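Local coordinates for protein N-acetylneuraminate lyase (Peptoclostridium difficile, PDB 4WOZ) that belongs to the dihydrodipicolinate synthetase family of TIM-barrel proteins and assembles from four chains, at residues A[142-148]-A[170-175]. Sequence-based numbering, arbitrary orientation.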
# COMPACT_ATOMS: atom_id res chain seq x y z
N ASN A 142 25.37 -24.44 -12.99
CA ASN A 142 25.76 -23.48 -11.97
C ASN A 142 24.81 -23.59 -10.77
O ASN A 142 24.04 -24.56 -10.66
CB ASN A 142 25.68 -22.06 -12.56
CG ASN A 142 26.74 -21.13 -12.00
OD1 ASN A 142 26.98 -21.10 -10.80
ND2 ASN A 142 27.37 -20.35 -12.88
N ARG A 143 24.86 -22.61 -9.88
CA ARG A 143 24.00 -22.58 -8.70
C ARG A 143 23.31 -21.22 -8.66
O ARG A 143 23.91 -20.21 -9.01
CB ARG A 143 24.84 -22.78 -7.43
CG ARG A 143 25.59 -24.10 -7.41
CD ARG A 143 26.68 -24.12 -6.34
NE ARG A 143 27.74 -23.15 -6.61
CZ ARG A 143 28.75 -22.91 -5.78
NH1 ARG A 143 28.85 -23.56 -4.63
NH2 ARG A 143 29.68 -22.01 -6.11
N LEU A 144 22.05 -21.19 -8.24
CA LEU A 144 21.32 -19.93 -8.22
C LEU A 144 20.81 -19.43 -6.87
O LEU A 144 20.35 -20.19 -6.02
CB LEU A 144 20.15 -19.99 -9.22
CG LEU A 144 19.33 -18.72 -9.39
CD1 LEU A 144 18.78 -18.64 -10.79
CD2 LEU A 144 18.20 -18.69 -8.37
N ILE A 145 20.87 -18.11 -6.73
CA ILE A 145 20.40 -17.43 -5.53
C ILE A 145 19.20 -16.57 -5.93
O ILE A 145 19.26 -15.83 -6.91
CB ILE A 145 21.50 -16.51 -4.97
CG1 ILE A 145 22.68 -17.35 -4.48
CG2 ILE A 145 20.94 -15.65 -3.84
CD1 ILE A 145 23.92 -16.54 -4.18
N ILE A 146 18.12 -16.67 -5.17
CA ILE A 146 16.91 -15.89 -5.43
C ILE A 146 17.13 -14.45 -4.97
O ILE A 146 17.80 -14.21 -3.96
CB ILE A 146 15.72 -16.45 -4.65
CG1 ILE A 146 15.46 -17.89 -5.06
CG2 ILE A 146 14.50 -15.57 -4.88
CD1 ILE A 146 14.47 -18.61 -4.16
N TYR A 147 16.58 -13.49 -5.71
CA TYR A 147 16.70 -12.06 -5.38
C TYR A 147 15.29 -11.46 -5.33
O TYR A 147 14.71 -11.11 -6.35
CB TYR A 147 17.56 -11.37 -6.44
CG TYR A 147 17.72 -9.87 -6.29
CD1 TYR A 147 17.63 -9.26 -5.04
CD2 TYR A 147 17.99 -9.06 -7.39
CE1 TYR A 147 17.81 -7.88 -4.89
CE2 TYR A 147 18.17 -7.68 -7.26
CZ TYR A 147 18.08 -7.10 -6.01
OH TYR A 147 18.24 -5.73 -5.87
N SER A 148 14.75 -11.34 -4.11
CA SER A 148 13.39 -10.84 -3.89
C SER A 148 13.11 -9.34 -4.08
O SER A 148 12.20 -8.97 -4.83
CB SER A 148 12.92 -11.26 -2.49
OG SER A 148 11.57 -10.89 -2.28
N LYS A 170 19.79 -27.00 -7.11
CA LYS A 170 20.71 -26.03 -7.67
C LYS A 170 20.40 -24.61 -7.19
O LYS A 170 21.18 -23.68 -7.41
CB LYS A 170 20.71 -26.12 -9.20
CG LYS A 170 21.22 -27.48 -9.71
CD LYS A 170 21.79 -27.42 -11.12
CE LYS A 170 20.73 -27.17 -12.18
NZ LYS A 170 21.34 -27.03 -13.54
N ILE A 171 19.24 -24.45 -6.55
CA ILE A 171 18.86 -23.16 -5.99
C ILE A 171 19.36 -23.26 -4.54
O ILE A 171 18.70 -23.82 -3.66
CB ILE A 171 17.33 -22.95 -6.06
CG1 ILE A 171 16.90 -22.93 -7.54
CG2 ILE A 171 16.94 -21.64 -5.38
CD1 ILE A 171 15.42 -22.73 -7.76
N ILE A 172 20.55 -22.71 -4.32
CA ILE A 172 21.21 -22.79 -3.02
C ILE A 172 20.97 -21.68 -2.00
O ILE A 172 21.41 -21.80 -0.86
CB ILE A 172 22.74 -22.92 -3.22
CG1 ILE A 172 23.28 -21.65 -3.89
CG2 ILE A 172 23.05 -24.12 -4.09
CD1 ILE A 172 24.79 -21.59 -4.00
N GLY A 173 20.29 -20.61 -2.40
CA GLY A 173 20.07 -19.54 -1.44
C GLY A 173 19.14 -18.43 -1.89
O GLY A 173 18.45 -18.54 -2.91
N VAL A 174 19.12 -17.35 -1.11
CA VAL A 174 18.27 -16.21 -1.38
C VAL A 174 18.86 -14.91 -0.85
O VAL A 174 19.49 -14.90 0.20
CB VAL A 174 16.88 -16.40 -0.73
CG1 VAL A 174 17.04 -16.58 0.78
CG2 VAL A 174 15.99 -15.19 -1.01
N LYS A 175 18.67 -13.83 -1.60
CA LYS A 175 19.12 -12.51 -1.18
C LYS A 175 17.84 -11.86 -0.67
O LYS A 175 16.99 -11.45 -1.45
CB LYS A 175 19.66 -11.70 -2.36
CG LYS A 175 20.02 -10.27 -1.97
CD LYS A 175 20.37 -9.43 -3.18
CE LYS A 175 20.48 -7.95 -2.82
NZ LYS A 175 20.73 -7.10 -4.02
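Ile-146 and Val-174 pair in parallel register, CA to CA 4.3 Å, where the fifth and sixth strands of the eight-stranded TIM barrel, 144-147 and 171-176, run side by side; the segments 144-147 and 171-175 make an angle of 25°. The centre is close: Ile-146 N donates to Gly-173 O at 3.0 Å, nearly straight at 171° but from above the carbonyl plane. On the outward face, Ile-146 sets its CB 3.9 Å from Val-174 CG2 and its CG1 4.0 Å from Ile-171 CG2; Phe-162 of helix 159-165 lies against both Ile-146 and Val-174, and Tyr-133 of helix 126-138 also meets Ile-146.

Looser pairing is confined to Ile-172 and Gly-173, beside the partly exposed edge of Arg-143 and Lys-170. The Ile-172 N bond to Leu-144 O is weak, and the buried Gly-173 N has no partner in the model, although Leu-144 N makes a sound bond to Lys-170 O at 2.8 Å. Ile-172 is partly exposed; with CG1 between its backbone N and carbonyl carbon (chi1 64°), it brings CD1 to 3.6 Å from Arg-143 CB. The Arg-143 guanidinium itself bonds to Thr-13 O and Asp-112 O.

Inside the barrel, the extended Lys-175 runs alongside Tyr-147, both pointing the same way. Its CD lies 3.3 Å from Tyr-147 CD1, and its NZ sits obliquely to the ring, 3.1 Å from Tyr-147 CE1; NZ is also near Tyr-147 OH, but the angle is too poor for a hydrogen bond.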